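Local coordinates for protein Exo-beta-1,3-galactanase (Bifidobacterium bifidum, PDB 5FLW) that probably releases terminal galactose from beta-1,3-galactan chains by hydrolysis, as an exo-acting enzyme of glycoside hydrolase family 43, at residues A109-A114 and T127-R132; N215-A220 and G288-T293; D30-Y35 and T54-W59; V17-G22 and G36-N41; R83-H88 and I139-D144. All blocks are in the same frame, centred on the assembly; numbering follows the deposited sequence.

Contact 1. Residues A109-A114 and T127-R132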
# COMPACT_ATOMS: atom_id res chain seq x y z
N ALA A 109 -0.94 17.27 -0.86
CA ALA A 109 -1.17 16.16 -1.78
C ALA A 109 0.04 15.94 -2.72
O ALA A 109 -0.07 16.01 -3.95
CB ALA A 109 -2.48 16.37 -2.53
N HIS A 110 1.19 15.63 -2.12
CA HIS A 110 2.41 15.34 -2.89
C HIS A 110 2.88 13.91 -2.63
O HIS A 110 2.44 13.23 -1.69
CB HIS A 110 3.56 16.26 -2.47
CG HIS A 110 3.58 17.60 -3.16
ND1 HIS A 110 2.50 18.45 -3.16
CD2 HIS A 110 4.58 18.25 -3.81
CE1 HIS A 110 2.82 19.56 -3.80
NE2 HIS A 110 4.07 19.46 -4.22
N ILE A 111 3.83 13.47 -3.48
CA ILE A 111 4.63 12.27 -3.24
C ILE A 111 5.99 12.73 -2.72
O ILE A 111 6.64 13.59 -3.34
CB ILE A 111 4.83 11.47 -4.54
CG1 ILE A 111 3.48 11.02 -5.14
CG2 ILE A 111 5.77 10.27 -4.31
CD1 ILE A 111 3.52 10.56 -6.61
N GLY A 112 6.44 12.18 -1.59
CA GLY A 112 7.81 12.36 -1.13
C GLY A 112 8.68 11.18 -1.55
O GLY A 112 8.21 10.05 -1.62
N VAL A 113 9.95 11.48 -1.88
CA VAL A 113 10.91 10.49 -2.37
C VAL A 113 12.13 10.50 -1.44
O VAL A 113 12.71 11.57 -1.18
CB VAL A 113 11.33 10.78 -3.83
CG1 VAL A 113 12.33 9.75 -4.31
CG2 VAL A 113 10.13 10.81 -4.76
N ALA A 114 12.52 9.30 -0.95
CA ALA A 114 13.73 9.09 -0.14
C ALA A 114 14.49 7.87 -0.69
O ALA A 114 13.91 7.01 -1.36
CB ALA A 114 13.40 8.87 1.35
N THR A 127 13.08 14.68 -2.36
CA THR A 127 12.19 15.59 -3.06
C THR A 127 10.73 15.40 -2.61
O THR A 127 10.35 14.37 -2.04
CB THR A 127 12.22 15.30 -4.60
OG1 THR A 127 11.92 13.91 -4.83
CG2 THR A 127 13.57 15.69 -5.25
N THR A 128 9.90 16.40 -2.92
CA THR A 128 8.47 16.16 -3.07
C THR A 128 8.14 16.47 -4.53
O THR A 128 8.75 17.36 -5.14
CB THR A 128 7.55 16.93 -2.11
OG1 THR A 128 7.58 18.32 -2.44
CG2 THR A 128 7.97 16.73 -0.67
N ILE A 129 7.24 15.66 -5.12
CA ILE A 129 6.92 15.76 -6.53
C ILE A 129 5.42 15.59 -6.74
O ILE A 129 4.71 15.00 -5.92
CB ILE A 129 7.69 14.70 -7.38
CG1 ILE A 129 7.10 13.28 -7.22
CG2 ILE A 129 9.23 14.76 -7.07
CD1 ILE A 129 7.84 12.20 -8.06
N THR A 130 4.95 16.12 -7.87
CA THR A 130 3.62 15.84 -8.41
C THR A 130 3.79 15.61 -9.91
O THR A 130 4.81 16.00 -10.49
CB THR A 130 2.61 17.01 -8.22
OG1 THR A 130 2.89 18.05 -9.17
CG2 THR A 130 2.68 17.61 -6.84
N TRP A 131 2.79 14.98 -10.53
CA TRP A 131 2.68 14.98 -11.99
C TRP A 131 1.84 16.19 -12.39
O TRP A 131 0.66 16.27 -12.01
CB TRP A 131 2.04 13.68 -12.49
CG TRP A 131 1.90 13.60 -13.99
CD1 TRP A 131 0.75 13.77 -14.72
CD2 TRP A 131 2.95 13.32 -14.94
NE1 TRP A 131 1.02 13.60 -16.07
CE2 TRP A 131 2.36 13.32 -16.23
CE3 TRP A 131 4.31 13.06 -14.83
CZ2 TRP A 131 3.10 13.08 -17.39
CZ3 TRP A 131 5.04 12.83 -15.99
CH2 TRP A 131 4.44 12.85 -17.25
N ARG A 132 2.44 17.15 -13.10
CA ARG A 132 1.71 18.28 -13.69
C ARG A 132 1.04 19.21 -12.66
O ARG A 132 0.17 20.02 -13.03
CB ARG A 132 0.70 17.81 -14.74
CG ARG A 132 1.39 17.23 -15.94
CD ARG A 132 0.42 16.74 -16.98
NE ARG A 132 -0.41 17.79 -17.55
CZ ARG A 132 -0.06 18.54 -18.60
NH1 ARG A 132 1.14 18.37 -19.19
NH2 ARG A 132 -0.89 19.47 -19.06

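Contact 2. Residues N215-A220 and G288-T293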
# COMPACT_ATOMS: atom_id res chain seq x y z
N ASN A 215 -14.87 -2.99 -0.99
CA ASN A 215 -13.77 -2.67 -1.89
C ASN A 215 -13.93 -3.44 -3.22
O ASN A 215 -14.66 -4.43 -3.31
CB ASN A 215 -12.43 -3.01 -1.24
CG ASN A 215 -12.11 -2.17 0.02
OD1 ASN A 215 -11.11 -2.43 0.69
ND2 ASN A 215 -12.96 -1.19 0.36
N LYS A 216 -13.23 -2.96 -4.26
CA LYS A 216 -13.43 -3.53 -5.59
C LYS A 216 -12.10 -3.73 -6.31
O LYS A 216 -11.04 -3.21 -5.91
CB LYS A 216 -14.34 -2.64 -6.44
CG LYS A 216 -15.62 -2.24 -5.78
CD LYS A 216 -16.55 -1.55 -6.78
CE LYS A 216 -17.90 -1.30 -6.17
NZ LYS A 216 -18.82 -0.55 -7.08
N TYR A 217 -12.17 -4.48 -7.42
CA TYR A 217 -11.02 -4.72 -8.27
C TYR A 217 -11.38 -4.63 -9.76
O TYR A 217 -12.55 -4.78 -10.17
CB TYR A 217 -10.33 -6.06 -7.95
CG TYR A 217 -11.08 -7.28 -8.47
CD1 TYR A 217 -12.26 -7.70 -7.84
CD2 TYR A 217 -10.63 -7.99 -9.58
CE1 TYR A 217 -12.98 -8.80 -8.31
CE2 TYR A 217 -11.35 -9.10 -10.06
CZ TYR A 217 -12.52 -9.50 -9.42
OH TYR A 217 -13.21 -10.61 -9.89
N SER A 218 -10.35 -4.39 -10.57
CA SER A 218 -10.44 -4.33 -12.02
C SER A 218 -9.26 -5.10 -12.59
O SER A 218 -8.23 -5.25 -11.93
CB SER A 218 -10.45 -2.87 -12.50
OG SER A 218 -10.52 -2.76 -13.89
N THR A 219 -9.42 -5.61 -13.83
CA THR A 219 -8.36 -6.37 -14.50
C THR A 219 -8.07 -5.77 -15.88
O THR A 219 -8.91 -5.08 -16.48
CB THR A 219 -8.69 -7.87 -14.67
OG1 THR A 219 -9.85 -8.01 -15.49
CG2 THR A 219 -8.99 -8.50 -13.32
N ALA A 220 -6.86 -6.03 -16.37
CA ALA A 220 -6.43 -5.58 -17.69
C ALA A 220 -5.23 -6.42 -18.11
O ALA A 220 -4.52 -6.98 -17.26
CB ALA A 220 -6.09 -4.08 -17.71
N GLY A 288 -9.15 -14.05 -13.83
CA GLY A 288 -9.84 -12.78 -13.80
C GLY A 288 -10.77 -12.60 -12.63
O GLY A 288 -11.45 -11.56 -12.55
N VAL A 289 -10.82 -13.56 -11.72
CA VAL A 289 -11.71 -13.49 -10.57
C VAL A 289 -10.86 -13.42 -9.31
O VAL A 289 -9.93 -14.22 -9.12
CB VAL A 289 -12.68 -14.68 -10.54
CG1 VAL A 289 -13.56 -14.59 -9.31
CG2 VAL A 289 -13.50 -14.68 -11.79
N ALA A 290 -11.17 -12.45 -8.45
CA ALA A 290 -10.55 -12.33 -7.14
C ALA A 290 -11.63 -12.50 -6.07
O ALA A 290 -12.73 -11.95 -6.21
CB ALA A 290 -9.86 -10.96 -6.97
N SER A 291 -11.33 -13.27 -5.02
CA SER A 291 -12.37 -13.62 -4.06
C SER A 291 -11.81 -13.72 -2.64
O SER A 291 -10.83 -14.43 -2.39
CB SER A 291 -13.05 -14.94 -4.46
OG SER A 291 -13.81 -15.41 -3.37
N LEU A 292 -12.45 -13.03 -1.71
CA LEU A 292 -11.99 -12.99 -0.33
C LEU A 292 -13.10 -13.54 0.56
O LEU A 292 -14.22 -13.02 0.53
CB LEU A 292 -11.65 -11.54 0.07
CG LEU A 292 -11.00 -11.29 1.41
CD1 LEU A 292 -9.56 -11.87 1.44
CD2 LEU A 292 -11.01 -9.76 1.75
N THR A 293 -12.80 -14.60 1.33
CA THR A 293 -13.80 -15.31 2.13
C THR A 293 -13.32 -15.56 3.56
O THR A 293 -12.22 -16.09 3.77
CB THR A 293 -14.16 -16.66 1.52
OG1 THR A 293 -14.54 -16.45 0.16
CG2 THR A 293 -15.33 -17.20 2.23
O HOH W 1 -11.48 -9.86 -15.18

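Contact 3. Residues D30-Y35 and T54-W59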
# COMPACT_ATOMS: atom_id res chain seq x y z
N ASP A 30 15.06 -13.87 0.55
CA ASP A 30 14.09 -14.81 1.08
C ASP A 30 13.20 -14.20 2.17
O ASP A 30 12.46 -14.94 2.84
CB ASP A 30 14.84 -16.05 1.59
CG ASP A 30 15.65 -15.75 2.87
OD1 ASP A 30 15.82 -14.56 3.24
OD2 ASP A 30 16.12 -16.72 3.53
N THR A 31 13.24 -12.88 2.35
CA THR A 31 12.61 -12.20 3.47
C THR A 31 11.64 -11.13 2.99
O THR A 31 11.94 -10.40 2.04
CB THR A 31 13.72 -11.59 4.33
OG1 THR A 31 14.55 -12.65 4.81
CG2 THR A 31 13.16 -10.78 5.49
N TRP A 32 10.47 -11.04 3.65
CA TRP A 32 9.51 -9.98 3.41
C TRP A 32 9.84 -8.76 4.26
O TRP A 32 10.12 -8.89 5.46
CB TRP A 32 8.08 -10.45 3.69
CG TRP A 32 7.54 -11.36 2.58
CD1 TRP A 32 7.54 -12.72 2.56
CD2 TRP A 32 6.95 -10.93 1.35
NE1 TRP A 32 6.99 -13.18 1.37
CE2 TRP A 32 6.61 -12.10 0.62
CE3 TRP A 32 6.64 -9.67 0.80
CZ2 TRP A 32 6.00 -12.05 -0.63
CZ3 TRP A 32 6.04 -9.62 -0.46
CH2 TRP A 32 5.72 -10.80 -1.15
N TYR A 33 9.81 -7.59 3.64
CA TYR A 33 10.02 -6.32 4.33
C TYR A 33 8.72 -5.52 4.30
O TYR A 33 8.20 -5.24 3.21
CB TYR A 33 11.11 -5.51 3.62
CG TYR A 33 12.48 -6.11 3.77
CD1 TYR A 33 12.81 -7.29 3.11
CD2 TYR A 33 13.44 -5.51 4.59
CE1 TYR A 33 14.07 -7.87 3.25
CE2 TYR A 33 14.72 -6.07 4.74
CZ TYR A 33 15.02 -7.26 4.07
OH TYR A 33 16.27 -7.85 4.19
N ALA A 34 8.23 -5.13 5.47
CA ALA A 34 7.07 -4.25 5.59
C ALA A 34 7.52 -2.84 5.99
O ALA A 34 8.42 -2.69 6.83
CB ALA A 34 6.08 -4.78 6.64
N TYR A 35 6.90 -1.82 5.40
CA TYR A 35 7.15 -0.43 5.76
C TYR A 35 5.82 0.18 6.18
O TYR A 35 4.90 0.25 5.36
CB TYR A 35 7.77 0.34 4.57
CG TYR A 35 9.06 -0.32 4.09
CD1 TYR A 35 10.31 0.03 4.66
CD2 TYR A 35 9.04 -1.33 3.11
CE1 TYR A 35 11.51 -0.58 4.25
CE2 TYR A 35 10.23 -1.97 2.71
CZ TYR A 35 11.46 -1.58 3.27
OH TYR A 35 12.63 -2.18 2.87
N THR A 54 9.35 -13.97 7.63
CA THR A 54 9.30 -15.03 6.64
C THR A 54 7.98 -15.80 6.68
O THR A 54 7.74 -16.63 5.79
CB THR A 54 10.47 -16.00 6.82
OG1 THR A 54 10.41 -16.58 8.13
CG2 THR A 54 11.80 -15.24 6.65
N ASP A 55 7.10 -15.52 7.66
CA ASP A 55 5.88 -16.30 7.80
C ASP A 55 4.62 -15.47 8.03
O ASP A 55 3.54 -16.07 8.12
CB ASP A 55 6.01 -17.35 8.91
CG ASP A 55 6.32 -16.75 10.27
OD1 ASP A 55 6.29 -15.50 10.43
OD2 ASP A 55 6.63 -17.57 11.19
N PHE A 56 4.72 -14.15 8.14
CA PHE A 56 3.58 -13.28 8.46
C PHE A 56 2.96 -13.61 9.81
O PHE A 56 1.81 -13.25 10.08
CB PHE A 56 2.54 -13.25 7.34
CG PHE A 56 3.07 -12.71 6.07
CD1 PHE A 56 3.03 -11.35 5.83
CD2 PHE A 56 3.67 -13.54 5.13
CE1 PHE A 56 3.55 -10.83 4.65
CE2 PHE A 56 4.19 -13.04 3.95
CZ PHE A 56 4.14 -11.67 3.72
N ILE A 57 3.72 -14.28 10.67
CA ILE A 57 3.35 -14.50 12.07
C ILE A 57 4.25 -13.69 13.00
O ILE A 57 3.77 -12.85 13.76
CB ILE A 57 3.37 -16.01 12.44
CG1 ILE A 57 2.55 -16.85 11.44
CG2 ILE A 57 2.90 -16.22 13.91
CD1 ILE A 57 2.60 -18.36 11.68
N ALA A 58 5.57 -13.92 12.94
CA ALA A 58 6.55 -13.17 13.73
C ALA A 58 7.11 -12.01 12.92
O ALA A 58 7.48 -12.17 11.76
CB ALA A 58 7.71 -14.08 14.15
N TRP A 59 7.20 -10.86 13.56
CA TRP A 59 7.67 -9.65 12.88
C TRP A 59 8.87 -9.09 13.63
O TRP A 59 8.76 -8.72 14.80
CB TRP A 59 6.57 -8.57 12.84
CG TRP A 59 5.44 -8.88 11.93
CD1 TRP A 59 4.21 -9.34 12.28
CD2 TRP A 59 5.41 -8.66 10.51
NE1 TRP A 59 3.42 -9.46 11.15
CE2 TRP A 59 4.13 -9.05 10.06
CE3 TRP A 59 6.36 -8.19 9.57
CZ2 TRP A 59 3.76 -8.97 8.69
CZ3 TRP A 59 6.00 -8.10 8.23
CH2 TRP A 59 4.70 -8.50 7.80

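Contact 4. Residues V17-G22 and G36-N41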
# COMPACT_ATOMS: atom_id res chain seq x y z
N VAL A 17 3.68 -3.17 20.04
CA VAL A 17 2.75 -3.19 18.92
C VAL A 17 3.50 -2.95 17.61
O VAL A 17 4.28 -1.99 17.51
CB VAL A 17 1.64 -2.15 19.16
CG1 VAL A 17 0.77 -1.98 17.89
CG2 VAL A 17 0.80 -2.54 20.38
N ALA A 18 3.27 -3.80 16.59
CA ALA A 18 3.89 -3.60 15.27
C ALA A 18 3.05 -2.57 14.50
O ALA A 18 1.85 -2.77 14.29
CB ALA A 18 3.98 -4.90 14.46
N GLN A 19 3.68 -1.46 14.09
CA GLN A 19 3.00 -0.36 13.39
C GLN A 19 2.81 -0.72 11.91
O GLN A 19 3.33 -0.09 10.98
CB GLN A 19 3.77 0.94 13.61
CG GLN A 19 3.83 1.47 15.08
CD GLN A 19 2.46 1.82 15.65
OE1 GLN A 19 1.68 2.56 15.06
NE2 GLN A 19 2.15 1.27 16.83
N LEU A 20 2.03 -1.78 11.69
CA LEU A 20 1.78 -2.29 10.34
C LEU A 20 0.54 -1.60 9.74
O LEU A 20 -0.46 -2.25 9.41
CB LEU A 20 1.65 -3.82 10.35
CG LEU A 20 2.95 -4.55 10.70
CD1 LEU A 20 2.69 -5.99 11.11
CD2 LEU A 20 4.01 -4.48 9.57
N HIS A 21 0.64 -0.27 9.60
CA HIS A 21 -0.47 0.57 9.17
C HIS A 21 -0.13 1.20 7.82
O HIS A 21 0.95 1.80 7.65
CB HIS A 21 -0.73 1.71 10.15
CG HIS A 21 -0.78 1.27 11.58
ND1 HIS A 21 -1.73 0.38 12.05
CD2 HIS A 21 -0.04 1.65 12.65
CE1 HIS A 21 -1.53 0.20 13.34
NE2 HIS A 21 -0.52 0.98 13.74
N GLY A 22 -1.05 1.06 6.86
CA GLY A 22 -0.84 1.58 5.52
C GLY A 22 0.40 1.03 4.84
O GLY A 22 1.07 1.76 4.11
N GLY A 36 5.70 0.61 7.44
CA GLY A 36 4.43 1.06 7.97
C GLY A 36 4.48 2.45 8.59
O GLY A 36 5.55 2.98 8.92
N GLU A 37 3.28 3.05 8.72
CA GLU A 37 3.16 4.34 9.41
C GLU A 37 3.32 4.15 10.91
O GLU A 37 2.56 3.41 11.53
CB GLU A 37 1.78 4.94 9.12
CG GLU A 37 1.48 5.13 7.63
CD GLU A 37 0.02 5.48 7.34
OE1 GLU A 37 -0.76 5.78 8.27
OE2 GLU A 37 -0.38 5.39 6.15
N ASN A 38 4.28 4.85 11.53
CA ASN A 38 4.35 4.89 12.99
C ASN A 38 3.24 5.83 13.48
O ASN A 38 3.29 7.04 13.21
CB ASN A 38 5.70 5.43 13.42
CG ASN A 38 5.88 5.42 14.93
OD1 ASN A 38 5.16 4.71 15.63
ND2 ASN A 38 6.85 6.19 15.44
N LYS A 39 2.25 5.29 14.21
CA LYS A 39 1.11 6.10 14.64
C LYS A 39 0.89 6.06 16.15
O LYS A 39 -0.23 6.31 16.62
CB LYS A 39 -0.18 5.76 13.87
CG LYS A 39 0.02 5.60 12.38
CD LYS A 39 -1.29 5.51 11.57
CE LYS A 39 -1.87 6.89 11.28
NZ LYS A 39 -0.95 7.68 10.38
N VAL A 40 1.96 5.79 16.93
CA VAL A 40 1.81 5.59 18.38
C VAL A 40 1.20 6.81 19.06
O VAL A 40 0.49 6.67 20.06
CB VAL A 40 3.14 5.20 19.06
CG1 VAL A 40 3.53 3.78 18.72
CG2 VAL A 40 4.24 6.20 18.71
N ASN A 41 1.46 8.00 18.53
CA ASN A 41 0.96 9.23 19.13
C ASN A 41 0.03 10.00 18.19
O ASN A 41 -0.03 11.23 18.24
CB ASN A 41 2.13 10.08 19.62
CG ASN A 41 2.87 9.43 20.81
OD1 ASN A 41 2.26 9.08 21.83
ND2 ASN A 41 4.19 9.22 20.66

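Contact 5. Residues R83-H88 and I139-D144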
# COMPACT_ATOMS: atom_id res chain seq x y z
N ARG A 83 1.17 5.94 4.00
CA ARG A 83 1.25 4.86 3.01
C ARG A 83 2.64 4.71 2.38
O ARG A 83 2.77 4.69 1.15
CB ARG A 83 0.16 4.96 1.96
CG ARG A 83 -1.25 4.89 2.58
CD ARG A 83 -2.37 4.76 1.53
NE ARG A 83 -3.66 4.69 2.22
CZ ARG A 83 -4.15 3.58 2.78
NH1 ARG A 83 -3.46 2.44 2.71
NH2 ARG A 83 -5.34 3.61 3.41
N PRO A 84 3.70 4.56 3.19
CA PRO A 84 5.05 4.41 2.63
C PRO A 84 5.15 3.15 1.78
O PRO A 84 4.57 2.11 2.10
CB PRO A 84 5.95 4.31 3.88
CG PRO A 84 5.06 3.70 4.95
CD PRO A 84 3.68 4.33 4.66
N LYS A 85 5.92 3.27 0.69
CA LYS A 85 6.16 2.17 -0.22
C LYS A 85 7.63 2.17 -0.60
O LYS A 85 8.26 3.24 -0.66
CB LYS A 85 5.33 2.35 -1.51
CG LYS A 85 3.80 2.43 -1.28
CD LYS A 85 3.26 1.08 -0.80
CE LYS A 85 1.84 1.19 -0.21
NZ LYS A 85 1.85 1.95 1.08
N VAL A 86 8.19 0.99 -0.87
CA VAL A 86 9.59 0.84 -1.27
C VAL A 86 9.68 -0.02 -2.52
O VAL A 86 8.98 -1.03 -2.65
CB VAL A 86 10.46 0.25 -0.11
CG1 VAL A 86 11.89 -0.15 -0.58
CG2 VAL A 86 10.52 1.25 1.07
N LEU A 87 10.57 0.37 -3.45
CA LEU A 87 10.94 -0.47 -4.58
C LEU A 87 12.46 -0.54 -4.65
O LEU A 87 13.17 0.40 -4.24
CB LEU A 87 10.44 0.07 -5.93
CG LEU A 87 8.93 0.02 -6.21
CD1 LEU A 87 8.59 0.72 -7.55
CD2 LEU A 87 8.40 -1.40 -6.20
N HIS A 88 12.97 -1.68 -5.15
CA HIS A 88 14.39 -1.85 -5.44
C HIS A 88 14.61 -1.51 -6.91
O HIS A 88 13.99 -2.13 -7.80
CB HIS A 88 14.84 -3.28 -5.10
CG HIS A 88 16.32 -3.49 -5.15
ND1 HIS A 88 16.89 -4.72 -5.38
CD2 HIS A 88 17.36 -2.63 -4.99
CE1 HIS A 88 18.21 -4.62 -5.35
NE2 HIS A 88 18.52 -3.35 -5.14
N ILE A 139 -1.13 6.20 -2.19
CA ILE A 139 -0.23 5.64 -3.18
C ILE A 139 -0.05 4.14 -2.94
O ILE A 139 -0.24 3.63 -1.83
CB ILE A 139 1.17 6.32 -3.22
CG1 ILE A 139 1.83 6.22 -1.84
CG2 ILE A 139 1.08 7.78 -3.73
CD1 ILE A 139 3.34 6.41 -1.89
N GLY A 140 0.34 3.45 -4.03
CA GLY A 140 0.87 2.10 -3.96
C GLY A 140 1.95 1.97 -5.02
O GLY A 140 2.18 2.89 -5.80
N VAL A 141 2.64 0.82 -5.04
CA VAL A 141 3.67 0.57 -6.04
C VAL A 141 3.48 -0.78 -6.73
O VAL A 141 2.89 -1.72 -6.18
CB VAL A 141 5.11 0.71 -5.48
CG1 VAL A 141 5.39 2.16 -5.02
CG2 VAL A 141 5.34 -0.30 -4.34
N PHE A 142 4.04 -0.89 -7.94
CA PHE A 142 4.06 -2.16 -8.65
C PHE A 142 5.33 -2.22 -9.51
O PHE A 142 5.69 -1.26 -10.18
CB PHE A 142 2.78 -2.35 -9.50
CG PHE A 142 2.82 -3.57 -10.39
CD1 PHE A 142 2.68 -4.85 -9.86
CD2 PHE A 142 3.01 -3.45 -11.76
CE1 PHE A 142 2.75 -5.96 -10.67
CE2 PHE A 142 3.07 -4.55 -12.56
CZ PHE A 142 2.94 -5.81 -12.02
N GLN A 143 6.00 -3.37 -9.48
CA GLN A 143 7.18 -3.63 -10.29
C GLN A 143 6.89 -4.81 -11.22
O GLN A 143 6.59 -5.92 -10.75
CB GLN A 143 8.38 -3.92 -9.40
CG GLN A 143 9.65 -4.12 -10.15
CD GLN A 143 10.83 -4.20 -9.22
OE1 GLN A 143 10.92 -5.09 -8.36
NE2 GLN A 143 11.74 -3.23 -9.35
N ASP A 144 6.94 -4.56 -12.53
CA ASP A 144 6.58 -5.54 -13.55
C ASP A 144 7.77 -6.47 -13.86
O ASP A 144 8.91 -6.24 -13.42
CB ASP A 144 6.05 -4.82 -14.79
CG ASP A 144 5.00 -5.63 -15.56
OD1 ASP A 144 4.89 -6.87 -15.37
OD2 ASP A 144 4.30 -5.01 -16.39
O HOH W 2 11.50 -3.95 -5.74

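Contact 1. Residues A109-A114 and T127-R132
His-110 leans over Thr-128 and Thr-130 where the two outer strands of one antiparallel propeller blade run side by side. Its CB lies 3.8 Å from the carbonyl O of Ile-129. With CG beside the backbone N (chi1 -85°), the imidazole swings across toward strand 124-129: CG meets the methyl of Thr-130, CD2 comes 3.3 Å from Thr-128 OG1, and NE2 lies 3.5 Å from Thr-130 CG2. That methyl sits over the centre of the ring in a CH-pi contact, only 8° off the ring normal. The polar atoms look elsewhere, for ND1 is hydrogen-bonded to Tyr-108 O, and Thr-128 OG1 to Tyr-108 OH. Replacing the histidine by an alanine would probably uncover the Thr-130 methyl on this side and leave Tyr-108 O without its side-chain partner.

Beneath the ring the strands are zipped by the hydrogen-bonded pair Ile-111 and Ile-129, whose N atoms each donate to the other's O (Ile-111 N to Ile-129 O 3.0 Å, Ile-129 N to Ile-111 O 2.8 Å). Their side chains share the face of the blade opposite to Thr-128, with Ile-111 CB 4.0 Å from Ile-129 CG1. Chemistry thus differs between faces: isoleucines pack against Ile-172 of the next blade, whereas the other face sets the imidazole against one threonine methyl and one threonine hydroxyl, CH-pi packing holding the ring and Tyr-108 its ND1.

Contact 2. Residues N215-A220 and G288-T293
A single tyrosine spans the gap between two neighbouring blades of the propeller: Tyr-217, on the third strand of one, reaches Gly-288, Val-289 and Ala-290 at the outermost strand of the next. The backbones stay well apart, the CA atoms of Tyr-217 and Ala-290 being 7.7 Å from each other, and the ring does the bridging. Its CG stands between the backbone N and the carbonyl carbon (chi1 75°), which directs the phenol across the gap. At the tip, OH accepts a hydrogen bond from Ala-290 N (3.1 Å, N-H...O angle 162°). The same residue also uses its methyl, since Ala-290 CB lies over the centre of the phenol face, 3.8 Å from the centroid. The carbonyl of Gly-288 approaches the ring at its edge instead, its O 3.5 Å from Tyr-217 CE2. A phenylalanine in place of the tyrosine would keep the ring but is likely to leave Ala-290 N without its acceptor.

A water gives a hydrogen bond to Gly-288 O (3.1 Å from the water O); its very short approach to Thr-219 OG1 makes a link on that side doubtful. Positive phi at Gly-288 (81°) marks the tight turn that links strand 278-286 to strand 289-291.

Around this seam, Tyr-201 of strand 199-205 bonds through its OH to Gly-288 N, Phe-203 of that strand touches Ala-290, and Lys-231 of strand 231-232 flanks Tyr-217 on its own sheet.

Contact 3. Residues D30-Y35 and T54-W59
Phe-56 drives the edge of its ring into the face of the Trp-32 indole. The two atoms that touch are CZ and CE2: CZ is 3.6 Å from Trp-32 CG, and CE2 lies equally close to Trp-32 CD1, so the phenyl sits over the five-membered ring. The centroids of these rings are 4.8 Å apart with planes at 53°, an edge-to-face pair that is tilted from the perpendicular. Two residues along the strand, Ala-34 meets the second aromatic of the loop, its CB 3.7 Å from Trp-59 CZ3. Trp-59 points its benzo end at the methyl because CG lies beside the backbone N (chi1 -70°).

In the second shell the loop is tied to itself. Asp-55 OD1 accepts from Ile-57 N (2.9 Å), closing an Asx turn, and from Ala-58 N (3.1 Å), which extends it to an Asx motif; both donors come from one face of the carboxylate. The hydroxyl of Thr-53 binds Asp-55 N, Phe-56 N and Ala-58 O. These bonds fix the bend from which Phe-56 and Trp-59 project. Leu-25 of strand 24-28 backs Phe-56, and Leu-20 lies against both Ala-34 and Trp-59.

The result is a connection between the third and fourth strands of a propeller blade that folds back over the second strand, closing an aromatic cluster on one face of the four-stranded antiparallel sheet.

Contact 4. Residues V17-G22 and G36-N41
Where strand 31-37 runs out, the loop carrying Gln-19 to Gly-22 passes alongside it, and Glu-37 N donates a hydrogen bond to His-21 O, 2.9 Å away. Just before it, Gly-36 CA comes within 3.4 Å of Gln-19 O in a C-H...O contact; a CB on Gly-36 would collide with that oxygen. Leu-20 and Gln-19 each centre an inverse gamma turn closed by a weak bond.

Gln-19 contributes the main side chain. Bent at its second torsion (chi2 -63°), it passes CB by Glu-37 O at 3.4 Å and CG by Asn-38 OD1, then offers OE1 to Lys-39 N, 2.9 Å away. That donor stands above the amide plane of the glutamine. The amides of Gln-19 and Asn-38 are turned 68° against each other. His-21 sets its ring edge, at CD2, 3.3 Å from Glu-37 O, while its NE2 is hydrogen-bonded to Gly-274 O. Lys-39 curls back, its CG 4.0 Å from His-21 CD2, and forms a salt bridge through NZ with Glu-37 OE1.

The other carboxylate oxygen of Glu-37, OE2, accepts from Arg-83 N, and Asn-38 ND2 is bonded to Gln-46 O. In this largely buried contact, backbone polar groups are matched by side chains as well as by one another, and with OE1 and OE2 each engaged by a different partner the Glu-37 carboxylate has its rotation fixed.

Contact 5. Residues R83-H88 and I139-D144
Ile-139 opens this strand by pressing against the backbone of Arg-83: CG1 and CD1 lie 3.5 Å from Arg-83 O. The Ile-139 and Lys-85 side chains pass each other head to tail, Ile-139 CD1 lying near Lys-85 CG. At Gly-140 the lysine lies close over the backbone, with Lys-85 CG 4.0 Å from Gly-140 CA. The lysine is bent at chi2 and chi4, which curls NZ back to Pro-84 O, with a weaker bond to Gly-22 O. Val-141 is wedged between two partners, CG1 touching Lys-85 CB at 3.5 Å and CG2 meeting Leu-87 CD2 at 3.7 Å, the latter pair tip to tip. Phe-142 faces the other way, toward Tyr-150 and Met-152 of its own sheet. Gln-143 makes the polar link. Its extended chain (chi1 -177°) carries the amide across to the end of strand 84-88, where NE2 donates to His-88 O (2.9 Å, 149°), almost in the amide plane; a water bridges the rest of the amide, donating to Gln-143 OE1 and accepting from His-88 N. Held at both ends, the amide has its rotation fixed; NE2 also bonds Tyr-169 OH.

These are the first strands of two successive propeller blades, nearly parallel at 16° and 6.9 Å apart close to the centre of the chain, with Tyr-98 of strand 95-102 packing on Ile-139 and Val-141, and Ile-151 of strand 149-155 touching Ile-139.

From the N terminus, contact 4 opens first, in the loop before strand 24-28, and closes at the end of strand 31-37; contact 3 opens inside that span and closes beyond it, at 54-59, so the two cross and share strand 31-37. Together they organise the first blade and the segment leading into it. Contact 5 next closes a long loop from 83-88 to 139-144, joining the second and third blades near the middle, and contact 1, a hairpin on the second blade, nests within it. Ile-111 and Ile-139 touch between these two, as do Tyr-35 and Val-86 between contacts 3 and 5. Contact 2 follows in series, tying the fourth blade to the fifth.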